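PDB 2A9S: competence/damage-inducible protein CinA from Agrobacterium tumefaciens, which is of unknown function but belongs to the CinA competence-damage family, whose related domains act as nicotinamide-nucleotide amidases, an activity it probably shares. Local coordinates for residues V121-L126 with E139-D144; G108-G113 with I145-I150; P7-E12 with T154-L159; Q85-M90 with H125-A130. All coordinates share one frame; numbering follows the deposited sequence.

Interaction 1 of 4, residues V121-L126 with E139-D144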
loop_
_atom_site.group_PDB
_atom_site.type_symbol
_atom_site.label_atom_id
_atom_site.label_comp_id
_atom_site.label_asym_id
_atom_site.label_seq_id
_atom_site.Cartn_x
_atom_site.Cartn_y
_atom_site.Cartn_z
ATOM N N VAL A 121 -8.751 2.717 20.800
ATOM C CA VAL A 121 -7.634 2.073 20.115
ATOM C C VAL A 121 -7.973 0.586 19.921
ATOM O O VAL A 121 -8.498 -0.050 20.829
ATOM C CB VAL A 121 -6.309 2.277 20.889
ATOM C CG1 VAL A 121 -5.134 1.519 20.200
ATOM C CG2 VAL A 121 -5.995 3.809 21.005
ATOM N N GLY A 122 -7.711 0.061 18.717
ATOM C CA GLY A 122 -7.985 -1.342 18.421
ATOM C C GLY A 122 -9.322 -1.598 17.709
ATOM O O GLY A 122 -9.586 -2.726 17.270
ATOM N N LEU A 123 -10.155 -0.568 17.609
ATOM C CA LEU A 123 -11.407 -0.652 16.869
ATOM C C LEU A 123 -11.107 -0.570 15.382
ATOM O O LEU A 123 -10.457 0.382 14.930
ATOM C CB LEU A 123 -12.345 0.517 17.231
ATOM C CG LEU A 123 -13.542 0.686 16.293
ATOM C CD1 LEU A 123 -14.520 -0.464 16.404
ATOM C CD2 LEU A 123 -14.239 2.017 16.528
ATOM N N VAL A 124 -11.574 -1.544 14.607
ATOM C CA VAL A 124 -11.291 -1.538 13.177
ATOM C C VAL A 124 -12.569 -1.984 12.468
ATOM O O VAL A 124 -13.185 -2.970 12.872
ATOM C CB VAL A 124 -10.132 -2.511 12.785
ATOM C CG1 VAL A 124 -9.937 -2.564 11.226
ATOM C CG2 VAL A 124 -8.811 -2.164 13.492
ATOM N N HIS A 125 -12.952 -1.252 11.435
ATOM C CA HIS A 125 -14.076 -1.638 10.584
ATOM C C HIS A 125 -13.495 -2.201 9.284
ATOM O O HIS A 125 -12.642 -1.560 8.664
ATOM C CB HIS A 125 -14.972 -0.435 10.299
ATOM C CG HIS A 125 -15.859 -0.072 11.459
ATOM N ND1 HIS A 125 -17.022 -0.755 11.742
ATOM C CD2 HIS A 125 -15.709 0.841 12.444
ATOM C CE1 HIS A 125 -17.575 -0.254 12.829
ATOM N NE2 HIS A 125 -16.807 0.725 13.269
ATOM N N LEU A 126 -13.943 -3.399 8.909
ATOM C CA LEU A 126 -13.480 -4.046 7.677
ATOM C C LEU A 126 -14.693 -4.335 6.815
ATOM O O LEU A 126 -15.764 -4.749 7.321
ATOM C CB LEU A 126 -12.714 -5.353 7.956
ATOM C CG LEU A 126 -11.480 -5.316 8.856
ATOM C CD1 LEU A 126 -11.883 -5.517 10.327
ATOM C CD2 LEU A 126 -10.496 -6.381 8.420
ATOM N N GLU A 139 -16.928 -5.575 12.460
ATOM C CA GLU A 139 -16.347 -4.633 13.384
ATOM C C GLU A 139 -15.493 -5.444 14.346
ATOM O O GLU A 139 -15.980 -6.385 14.988
ATOM C CB GLU A 139 -17.429 -3.873 14.146
ATOM C CG GLU A 139 -16.879 -2.871 15.100
ATOM C CD GLU A 139 -17.986 -2.267 15.916
ATOM O OE1 GLU A 139 -19.013 -1.921 15.308
ATOM O OE2 GLU A 139 -17.843 -2.176 17.151
ATOM N N MET A 140 -14.212 -5.118 14.403
ATOM C CA MET A 140 -13.297 -5.776 15.321
ATOM C C MET A 140 -12.884 -4.808 16.405
ATOM O O MET A 140 -12.813 -3.586 16.178
ATOM C CB MET A 140 -12.071 -6.322 14.594
ATOM C CG MET A 140 -12.429 -7.223 13.411
ATOM S SD MET A 140 -13.355 -8.729 13.902
ATOM C CE MET A 140 -12.087 -9.680 14.608
ATOM N N ARG A 141 -12.641 -5.375 17.586
ATOM C CA ARG A 141 -12.109 -4.627 18.735
ATOM C C ARG A 141 -10.940 -5.423 19.268
ATOM O O ARG A 141 -11.088 -6.321 20.097
ATOM C CB ARG A 141 -13.199 -4.424 19.785
ATOM C CG ARG A 141 -14.221 -3.420 19.301
ATOM C CD ARG A 141 -15.547 -3.442 20.073
ATOM N NE ARG A 141 -16.401 -2.405 19.505
ATOM C CZ ARG A 141 -16.426 -1.129 19.901
ATOM N NH1 ARG A 141 -15.665 -0.704 20.893
ATOM N NH2 ARG A 141 -17.231 -0.265 19.296
ATOM N N TYR A 142 -9.760 -5.136 18.753
ATOM C CA TYR A 142 -8.603 -5.944 19.074
ATOM C C TYR A 142 -8.028 -5.567 20.439
ATOM O O TYR A 142 -7.216 -6.292 20.981
ATOM C CB TYR A 142 -7.523 -5.769 17.993
ATOM C CG TYR A 142 -7.944 -6.226 16.602
ATOM C CD1 TYR A 142 -8.171 -7.590 16.324
ATOM C CD2 TYR A 142 -8.082 -5.307 15.564
ATOM C CE1 TYR A 142 -8.530 -8.010 15.036
ATOM C CE2 TYR A 142 -8.422 -5.715 14.286
ATOM C CZ TYR A 142 -8.653 -7.062 14.027
ATOM O OH TYR A 142 -8.993 -7.445 12.753
ATOM N N GLY A 143 -8.452 -4.423 20.974
ATOM C CA GLY A 143 -7.931 -3.944 22.259
ATOM C C GLY A 143 -6.716 -3.057 22.119
ATOM O O GLY A 143 -6.178 -2.875 21.023
ATOM N N ASP A 144 -6.260 -2.514 23.241
ATOM C CA ASP A 144 -5.132 -1.608 23.230
ATOM C C ASP A 144 -3.850 -2.453 23.309
ATOM O O ASP A 144 -3.132 -2.431 24.322
ATOM C CB ASP A 144 -5.272 -0.657 24.414
ATOM C CG ASP A 144 -4.305 0.515 24.366
ATOM O OD1 ASP A 144 -3.662 0.793 23.323
ATOM O OD2 ASP A 144 -4.205 1.188 25.420
HETATM O O HOH W 1 -10.388 -2.199 20.679
#

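Interaction 2 of 4, residues G108-G113 with I145-I150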
loop_
_atom_site.group_PDB
_atom_site.type_symbol
_atom_site.label_atom_id
_atom_site.label_comp_id
_atom_site.label_asym_id
_atom_site.label_seq_id
_atom_site.Cartn_x
_atom_site.Cartn_y
_atom_site.Cartn_z
ATOM N N GLY A 108 -9.445 2.009 10.781
ATOM C CA GLY A 108 -9.416 1.766 12.234
ATOM C C GLY A 108 -8.428 2.630 12.977
ATOM O O GLY A 108 -7.821 3.543 12.381
ATOM N N ILE A 109 -8.266 2.316 14.275
ATOM C CA ILE A 109 -7.390 3.069 15.159
ATOM C C ILE A 109 -6.278 2.162 15.663
ATOM O O ILE A 109 -6.502 1.354 16.559
ATOM C CB ILE A 109 -8.156 3.653 16.370
ATOM C CG1 ILE A 109 -9.343 4.471 15.859
ATOM C CG2 ILE A 109 -7.210 4.481 17.218
ATOM C CD1 ILE A 109 -10.383 4.837 16.936
ATOM N N ALA A 110 -5.097 2.281 15.068
ATOM C CA ALA A 110 -3.969 1.410 15.463
ATOM C C ALA A 110 -3.283 1.908 16.743
ATOM O O ALA A 110 -2.589 1.150 17.429
ATOM C CB ALA A 110 -2.957 1.227 14.297
ATOM N N GLY A 111 -3.520 3.174 17.076
ATOM C CA GLY A 111 -2.895 3.788 18.232
ATOM C C GLY A 111 -1.404 3.992 18.028
ATOM O O GLY A 111 -0.856 3.691 16.928
ATOM N N PRO A 112 -0.704 4.460 19.077
ATOM C CA PRO A 112 -1.120 4.620 20.475
ATOM C C PRO A 112 -2.165 5.737 20.689
ATOM O O PRO A 112 -2.988 5.635 21.614
ATOM C CB PRO A 112 0.213 4.946 21.170
ATOM C CG PRO A 112 0.968 5.678 20.134
ATOM C CD PRO A 112 0.689 4.908 18.885
ATOM N N GLY A 113 -2.195 6.742 19.810
ATOM C CA GLY A 113 -3.093 7.878 20.004
ATOM C C GLY A 113 -4.443 7.749 19.318
ATOM O O GLY A 113 -4.607 6.969 18.388
ATOM N N ILE A 145 -3.554 -3.182 22.230
ATOM C CA ILE A 145 -2.496 -4.197 22.256
ATOM C C ILE A 145 -1.191 -3.863 21.525
ATOM O O ILE A 145 -0.250 -4.687 21.501
ATOM C CB ILE A 145 -2.985 -5.545 21.710
ATOM C CG1 ILE A 145 -3.555 -5.380 20.288
ATOM C CG2 ILE A 145 -3.989 -6.175 22.673
ATOM C CD1 ILE A 145 -3.733 -6.739 19.557
ATOM N N GLY A 146 -1.127 -2.668 20.960
ATOM C CA GLY A 146 0.078 -2.190 20.288
ATOM C C GLY A 146 -0.183 -1.897 18.808
ATOM O O GLY A 146 -1.024 -2.528 18.165
ATOM N N ARG A 147 0.551 -0.935 18.265
ATOM C CA ARG A 147 0.286 -0.440 16.912
ATOM C C ARG A 147 0.528 -1.526 15.834
ATOM O O ARG A 147 -0.358 -1.789 15.020
ATOM C CB ARG A 147 1.131 0.812 16.656
ATOM C CG ARG A 147 0.856 1.447 15.313
ATOM C CD ARG A 147 1.700 2.684 15.130
ATOM N NE ARG A 147 1.486 3.334 13.840
ATOM C CZ ARG A 147 0.712 4.393 13.602
ATOM N NH1 ARG A 147 -0.023 4.955 14.572
ATOM N NH2 ARG A 147 0.657 4.898 12.369
ATOM N N THR A 148 1.723 -2.131 15.833
ATOM C CA THR A 148 2.039 -3.210 14.899
ATOM C C THR A 148 1.082 -4.403 15.123
ATOM O O THR A 148 0.574 -5.006 14.168
ATOM C CB THR A 148 3.522 -3.688 15.057
ATOM O OG1 THR A 148 4.403 -2.576 14.867
ATOM C CG2 THR A 148 3.835 -4.721 13.964
ATOM N N GLU A 149 0.829 -4.737 16.398
ATOM C CA GLU A 149 -0.110 -5.815 16.746
ATOM C C GLU A 149 -1.520 -5.642 16.153
ATOM O O GLU A 149 -2.072 -6.593 15.571
ATOM C CB GLU A 149 -0.166 -5.988 18.268
ATOM C CG GLU A 149 1.168 -6.470 18.858
ATOM C CD GLU A 149 2.231 -5.362 19.173
ATOM O OE1 GLU A 149 2.147 -4.191 18.740
ATOM O OE2 GLU A 149 3.212 -5.687 19.889
ATOM N N ILE A 150 -2.078 -4.432 16.265
ATOM C CA ILE A 150 -3.400 -4.123 15.685
ATOM C C ILE A 150 -3.364 -4.174 14.149
ATOM O O ILE A 150 -4.273 -4.701 13.520
ATOM C CB ILE A 150 -3.938 -2.739 16.195
ATOM C CG1 ILE A 150 -4.277 -2.825 17.697
ATOM C CG2 ILE A 150 -5.169 -2.275 15.397
ATOM C CD1 ILE A 150 -4.302 -1.484 18.437
#

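Interaction 3 of 4, residues P7-E12 with T154-L159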
loop_
_atom_site.group_PDB
_atom_site.type_symbol
_atom_site.label_atom_id
_atom_site.label_comp_id
_atom_site.label_asym_id
_atom_site.label_seq_id
_atom_site.Cartn_x
_atom_site.Cartn_y
_atom_site.Cartn_z
ATOM N N PRO A 7 3.795 -12.831 9.998
ATOM C CA PRO A 7 3.491 -14.065 10.745
ATOM C C PRO A 7 3.036 -15.207 9.823
ATOM O O PRO A 7 2.272 -14.987 8.876
ATOM C CB PRO A 7 2.353 -13.654 11.656
ATOM C CG PRO A 7 2.571 -12.183 11.888
ATOM C CD PRO A 7 3.089 -11.665 10.569
ATOM N N GLY A 8 3.490 -16.421 10.125
ATOM C CA GLY A 8 3.219 -17.606 9.321
ATOM C C GLY A 8 1.777 -17.818 8.891
ATOM O O GLY A 8 1.521 -18.186 7.727
ATOM N N ASP A 9 0.839 -17.585 9.814
ATOM C CA ASP A 9 -0.546 -17.780 9.485
ATOM C C ASP A 9 -1.064 -16.724 8.478
ATOM O O ASP A 9 -1.873 -17.071 7.612
ATOM C CB ASP A 9 -1.422 -17.932 10.734
ATOM C CG ASP A 9 -1.769 -16.607 11.385
ATOM O OD1 ASP A 9 -0.850 -15.830 11.762
ATOM O OD2 ASP A 9 -2.983 -16.361 11.536
ATOM N N ILE A 10 -0.579 -15.472 8.585
ATOM C CA ILE A 10 -0.913 -14.410 7.618
ATOM C C ILE A 10 -0.368 -14.747 6.233
ATOM O O ILE A 10 -1.113 -14.677 5.232
ATOM C CB ILE A 10 -0.431 -13.026 8.080
ATOM C CG1 ILE A 10 -1.258 -12.567 9.317
ATOM C CG2 ILE A 10 -0.458 -12.009 6.914
ATOM C CD1 ILE A 10 -0.759 -11.234 9.934
ATOM N N GLU A 11 0.908 -15.148 6.178
ATOM C CA GLU A 11 1.479 -15.655 4.939
ATOM C C GLU A 11 0.691 -16.857 4.351
ATOM O O GLU A 11 0.426 -16.890 3.124
ATOM C CB GLU A 11 2.924 -16.027 5.142
ATOM C CG GLU A 11 3.614 -16.298 3.865
ATOM C CD GLU A 11 4.957 -16.923 4.092
ATOM O OE1 GLU A 11 5.607 -16.565 5.109
ATOM O OE2 GLU A 11 5.355 -17.765 3.252
ATOM N N GLU A 12 0.290 -17.803 5.216
ATOM C CA GLU A 12 -0.589 -18.936 4.810
ATOM C C GLU A 12 -1.883 -18.424 4.167
ATOM O O GLU A 12 -2.315 -18.924 3.099
ATOM C CB GLU A 12 -0.923 -19.850 6.021
ATOM C CG GLU A 12 -1.622 -21.189 5.676
ATOM C CD GLU A 12 -2.027 -22.115 6.886
ATOM O OE1 GLU A 12 -2.324 -21.640 8.042
ATOM O OE2 GLU A 12 -2.096 -23.361 6.653
ATOM N N THR A 154 -5.385 -6.792 11.924
ATOM C CA THR A 154 -6.255 -6.311 10.841
ATOM C C THR A 154 -5.962 -7.012 9.504
ATOM O O THR A 154 -6.901 -7.420 8.778
ATOM C CB THR A 154 -6.179 -4.758 10.699
ATOM O OG1 THR A 154 -6.619 -4.159 11.926
ATOM C CG2 THR A 154 -7.091 -4.238 9.542
ATOM N N VAL A 155 -4.679 -7.155 9.178
ATOM C CA VAL A 155 -4.270 -7.866 7.949
ATOM C C VAL A 155 -4.863 -9.272 7.958
ATOM O O VAL A 155 -5.507 -9.686 6.980
ATOM C CB VAL A 155 -2.711 -7.902 7.746
ATOM C CG1 VAL A 155 -2.352 -8.850 6.599
ATOM C CG2 VAL A 155 -2.113 -6.467 7.496
ATOM N N ARG A 156 -4.687 -9.984 9.081
ATOM C CA ARG A 156 -5.255 -11.323 9.218
ATOM C C ARG A 156 -6.775 -11.340 8.913
ATOM O O ARG A 156 -7.271 -12.093 8.045
ATOM C CB ARG A 156 -4.982 -11.871 10.621
ATOM C CG ARG A 156 -5.617 -13.290 10.798
ATOM C CD ARG A 156 -5.340 -13.867 12.171
ATOM N NE ARG A 156 -3.915 -14.061 12.376
ATOM C CZ ARG A 156 -3.179 -13.333 13.214
ATOM N NH1 ARG A 156 -3.767 -12.394 13.958
ATOM N NH2 ARG A 156 -1.863 -13.555 13.328
ATOM N N THR A 157 -7.532 -10.506 9.612
ATOM C CA THR A 157 -8.987 -10.509 9.419
ATOM C C THR A 157 -9.360 -10.148 7.975
ATOM O O THR A 157 -10.279 -10.748 7.416
ATOM C CB THR A 157 -9.671 -9.552 10.412
ATOM O OG1 THR A 157 -9.241 -9.869 11.751
ATOM C CG2 THR A 157 -11.206 -9.643 10.292
ATOM N N ALA A 158 -8.661 -9.165 7.392
ATOM C CA ALA A 158 -8.880 -8.731 6.005
ATOM C C ALA A 158 -8.742 -9.924 5.041
ATOM O O ALA A 158 -9.593 -10.144 4.147
ATOM C CB ALA A 158 -7.877 -7.647 5.661
ATOM N N LEU A 159 -7.688 -10.714 5.251
ATOM C CA LEU A 159 -7.427 -11.880 4.391
ATOM C C LEU A 159 -8.481 -12.972 4.588
ATOM O O LEU A 159 -8.967 -13.541 3.602
ATOM C CB LEU A 159 -5.996 -12.403 4.599
ATOM C CG LEU A 159 -4.881 -11.366 4.268
ATOM C CD1 LEU A 159 -3.534 -12.041 4.434
ATOM C CD2 LEU A 159 -4.998 -10.723 2.856
#

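Interaction 4 of 4, residues Q85-M90 with H125-A130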
loop_
_atom_site.group_PDB
_atom_site.type_symbol
_atom_site.label_atom_id
_atom_site.label_comp_id
_atom_site.label_asym_id
_atom_site.label_seq_id
_atom_site.Cartn_x
_atom_site.Cartn_y
_atom_site.Cartn_z
ATOM N N GLN A 85 -19.916 2.766 7.824
ATOM C CA GLN A 85 -20.256 3.514 6.612
ATOM C C GLN A 85 -19.046 3.895 5.748
ATOM O O GLN A 85 -19.088 3.755 4.520
ATOM C CB GLN A 85 -21.081 4.762 6.959
ATOM C CG GLN A 85 -22.475 4.430 7.534
ATOM C CD GLN A 85 -22.472 4.089 9.048
ATOM O OE1 GLN A 85 -21.422 4.082 9.725
ATOM N NE2 GLN A 85 -23.668 3.808 9.579
ATOM N N THR A 86 -17.984 4.393 6.382
ATOM C CA THR A 86 -16.760 4.725 5.653
ATOM C C THR A 86 -16.175 3.452 5.057
ATOM O O THR A 86 -15.793 3.458 3.910
ATOM C CB THR A 86 -15.742 5.496 6.518
ATOM O OG1 THR A 86 -16.292 6.794 6.806
ATOM C CG2 THR A 86 -14.413 5.672 5.764
ATOM N N ALA A 87 -16.175 2.353 5.816
ATOM C CA ALA A 87 -15.614 1.084 5.317
ATOM C C ALA A 87 -16.331 0.602 4.062
ATOM O O ALA A 87 -15.688 0.244 3.061
ATOM C CB ALA A 87 -15.630 0.002 6.403
ATOM N N LEU A 88 -17.668 0.605 4.130
ATOM C CA LEU A 88 -18.488 0.240 2.979
ATOM C C LEU A 88 -18.203 1.112 1.761
ATOM O O LEU A 88 -18.051 0.571 0.672
ATOM C CB LEU A 88 -19.976 0.287 3.328
ATOM C CG LEU A 88 -20.461 -0.737 4.351
ATOM C CD1 LEU A 88 -21.925 -0.422 4.691
ATOM C CD2 LEU A 88 -20.327 -2.131 3.773
ATOM N N GLN A 89 -18.109 2.428 1.926
ATOM C CA GLN A 89 -17.828 3.321 0.789
ATOM C C GLN A 89 -16.428 3.142 0.204
ATOM O O GLN A 89 -16.246 3.154 -1.017
ATOM C CB GLN A 89 -18.074 4.781 1.147
ATOM C CG GLN A 89 -19.567 5.034 1.321
ATOM C CD GLN A 89 -19.904 6.489 1.448
ATOM O OE1 GLN A 89 -19.036 7.327 1.662
ATOM N NE2 GLN A 89 -21.194 6.797 1.344
ATOM N N MET A 90 -15.446 2.951 1.082
ATOM C CA MET A 90 -14.093 2.609 0.647
ATOM C C MET A 90 -14.083 1.326 -0.217
ATOM O O MET A 90 -13.435 1.287 -1.279
ATOM C CB MET A 90 -13.163 2.433 1.858
ATOM C CG MET A 90 -12.771 3.728 2.599
ATOM S SD MET A 90 -11.797 3.482 4.140
ATOM C CE MET A 90 -10.248 2.851 3.479
ATOM N N HIS A 125 -12.952 -1.252 11.435
ATOM C CA HIS A 125 -14.076 -1.638 10.584
ATOM C C HIS A 125 -13.495 -2.201 9.284
ATOM O O HIS A 125 -12.642 -1.560 8.664
ATOM C CB HIS A 125 -14.972 -0.435 10.299
ATOM C CG HIS A 125 -15.859 -0.072 11.459
ATOM N ND1 HIS A 125 -17.022 -0.755 11.742
ATOM C CD2 HIS A 125 -15.709 0.841 12.444
ATOM C CE1 HIS A 125 -17.575 -0.254 12.829
ATOM N NE2 HIS A 125 -16.807 0.725 13.269
ATOM N N LEU A 126 -13.943 -3.399 8.909
ATOM C CA LEU A 126 -13.480 -4.046 7.677
ATOM C C LEU A 126 -14.693 -4.335 6.815
ATOM O O LEU A 126 -15.764 -4.749 7.321
ATOM C CB LEU A 126 -12.714 -5.353 7.956
ATOM C CG LEU A 126 -11.480 -5.316 8.856
ATOM C CD1 LEU A 126 -11.883 -5.517 10.327
ATOM C CD2 LEU A 126 -10.496 -6.381 8.420
ATOM N N ALA A 127 -14.521 -4.153 5.503
ATOM C CA ALA A 127 -15.615 -4.441 4.560
ATOM C C ALA A 127 -14.999 -5.056 3.317
ATOM O O ALA A 127 -13.940 -4.616 2.851
ATOM C CB ALA A 127 -16.385 -3.181 4.212
ATOM N N THR A 128 -15.661 -6.075 2.784
ATOM C CA THR A 128 -15.293 -6.607 1.473
ATOM C C THR A 128 -16.502 -6.548 0.544
ATOM O O THR A 128 -17.636 -6.818 0.980
ATOM C CB THR A 128 -14.771 -8.049 1.561
ATOM O OG1 THR A 128 -15.757 -8.872 2.204
ATOM C CG2 THR A 128 -13.485 -8.117 2.363
ATOM N N LYS A 129 -16.276 -6.200 -0.722
ATOM C CA LYS A 129 -17.382 -6.155 -1.693
ATOM C C LYS A 129 -17.048 -6.902 -2.991
ATOM O O LYS A 129 -15.890 -6.969 -3.391
ATOM C CB LYS A 129 -17.797 -4.717 -1.961
ATOM C CG LYS A 129 -19.058 -4.578 -2.820
ATOM C CD LYS A 129 -19.534 -3.155 -2.898
ATOM C CE LYS A 129 -20.819 -3.116 -3.727
ATOM N NZ LYS A 129 -21.489 -1.798 -3.606
ATOM N N ALA A 130 -18.064 -7.524 -3.594
ATOM C CA ALA A 130 -17.924 -8.233 -4.878
ATOM C C ALA A 130 -18.759 -7.514 -5.930
ATOM O O ALA A 130 -19.686 -6.786 -5.592
ATOM C CB ALA A 130 -18.402 -9.651 -4.753
#

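Interaction 1 of 4, residues V121-L126 with E139-D144
Gly122 O is held by two groups of the facing segment: Tyr142 N gives it a 2.8 Å hydrogen bond, and the CA-H of Arg141 makes a weaker contact, Arg141 CA lying 3.5 Å from Gly122 O. Further along, Val124 and Met140 form a hydrogen-bonded antiparallel pair, and Met140 N reaches Val124 O at 2.8 Å. Where the strand pairing ends, a water joins Val121 O to Gly143 N. Strands 123-130 and 135-141 are the two arms of a beta hairpin, with 135-141 the outermost strand on this side of the chain's mixed sheet. On the face that carries Leu123 and His125, the Glu139 chain leaves anti to its own N (chi1 -179°) and lies alongside the imidazole, pointing the same way. Glu139 OE1 comes to 3.3 Å from His125 CE1, while His125 ND1 is hydrogen-bonded to His137 NE2. Arg141 grips Glu139 OE2 side-on through NE (2.8 Å) and NH2, and Leu123 CD1 lies over one face of this guanidinium, toward its rim. On the other face of the sheet, Val124 CG2 meets the Tyr142 ring at its edge, 3.7 Å from Tyr142 CE2, and Tyr142 OH bonds to Thr157 OG1 of helix 147-167.

Interaction 2 of 4, residues G108-G113 with I145-I150
Ala110, Arg147 and Ile150 make most of this contact, in which a loop lies against the first turn of a helix. Ala110 meets both of the others through its carbonyl oxygen: the CA-H of Arg147 points at it, with Arg147 CA 3.3 Å from Ala110 O, and Ile150 CD1 touches the same oxygen at 3.3 Å. Ala110 CB packs on Arg147 CG at 4.0 Å, and Ile150 CG2 lies near Ala110 CA. The Arg147 chain is fully stretched, CG anti to the backbone N (chi1 -176°), and runs past Gly111 O, which sits 3.3 Å from Arg147 CG. Arg147 NH1 then gives Gly111 O a 2.8 Å hydrogen bond, approaching from above the carbonyl plane. That carbonyl belongs to the cis peptide bond between Gly111 and Pro112, so the arginine binds the loop right at its cis peptide. The other terminal nitrogen, Arg147 NH2, bonds to Thr44 O of the second subunit, which makes this arginine part of the dimer interface. Gly146 is at the N-cap position, and its O accepts the first-turn bond from Ile150 N. The start of helix 147-167 thus sits beside the loop leaving strand 102-108, whose Ile109 bonds through its backbone to Gly122 and Leu123.

Interaction 3 of 4, residues P7-E12 with T154-L159
Asp9 and Arg156 form the polar part of this helix-helix contact, a salt bridge with two hydrogen bonds. Arg156 presents its guanidinium side-on, NE to Asp9 OD2 at 2.6 Å and NH2 to Asp9 OD1 at 2.9 Å, one nitrogen to each oxygen. Both oxygens use their syn lone pairs, and the carboxylate and guanidinium planes lie only 20° apart. The arginine chain is straight as far as CD and bends at chi3 (-63°), which turns its nitrogens to the aspartate.

The apolar part centres on Ile10. Its CG2 meets Val155 CG1 at 3.7 Å and Leu159 CD1 at 4.0 Å. Ile10 CG1 lies 4.0 Å from Arg156 CB, and Ile10 CD1 sits over one face of the guanidinium.

Helices 8-24 and 147-167, the first and last of the chain, pack side by side on the same side of the sheet; their short segments run at 28° to each other, 9.7 Å apart at closest approach. Asp9 lies in the first turn of its helix, where its negative charge would suit the helix dipole. Two bonds between nearly coplanar groups limit the rotation of both, while buried Ile10, Val155 and Leu159 add apolar packing.

Interaction 4 of 4, residues Q85-M90 with H125-A130
Ala87 of helix 84-96 sets its methyl against strand 123-130, packing one outer layer of an alpha/beta/alpha sandwich onto its central sheet. Helix 147-167 packs against the other face of the same sheet. The short segments of helix and strand run in roughly the same direction, 31° apart, and their axes come within 7.2 Å. Such a close approach rests on small residues: Ala87 CB points at the strand and touches Ala127 CB at 3.9 Å and His125 CB at 4.0 Å, so it sits between two side chains that project from the same face of the sheet. The imidazole itself leads off from this point, its ring meeting that of His137, to which ND1 is hydrogen-bonded.

Leu88 follows. Its CB points away from the strand, but the chain, with CG beside the backbone N (chi1 -66°), brings CD2 back to 4.1 Å from Ala127 CB. The same leucine also packs on Val135 of the edge strand, so it spans two strands of the sheet. The helix continues past this segment, and its later residues take over the packing: Ala91 touches Ala127, and His92 and Leu95 lie against the extended chain of Lys129. Leu126 and Thr128 point to the opposite face, Leu126 toward Met161 of helix 147-167.

No hydrogen bond crosses between the two segments; the strand's backbone is engaged with its neighbours, Ala127 pairing with Ala105 and Leu126 with His138. Where helix and strand meet most closely, the methyl carbon Ala127 CB rests 3.7 Å from the backbone oxygen Ala87 O.

Strand 123-130 is shared by interactions 1 and 4, which overlap at His125 and Leu126, and helix 147-167 is shared by interactions 2 and 3. Along the chain, interaction 3 ties the first helix to the last and encloses all the others; interaction 1 is nested within interaction 2, while interactions 2 and 4 interleave. Interactions 1 and 2 are neighbours, with centres 9 Å apart and backbone bonds of Ile109 to Gly122 and Leu123 between them. The centres of interactions 3 and 4 lie 18 Å apart, on opposite sides of the chain's centre, and Leu126 of interaction 4 touches Thr154, Thr157 and Ala158 of interaction 3. The four thus run from one helix layer through the sheet to the other.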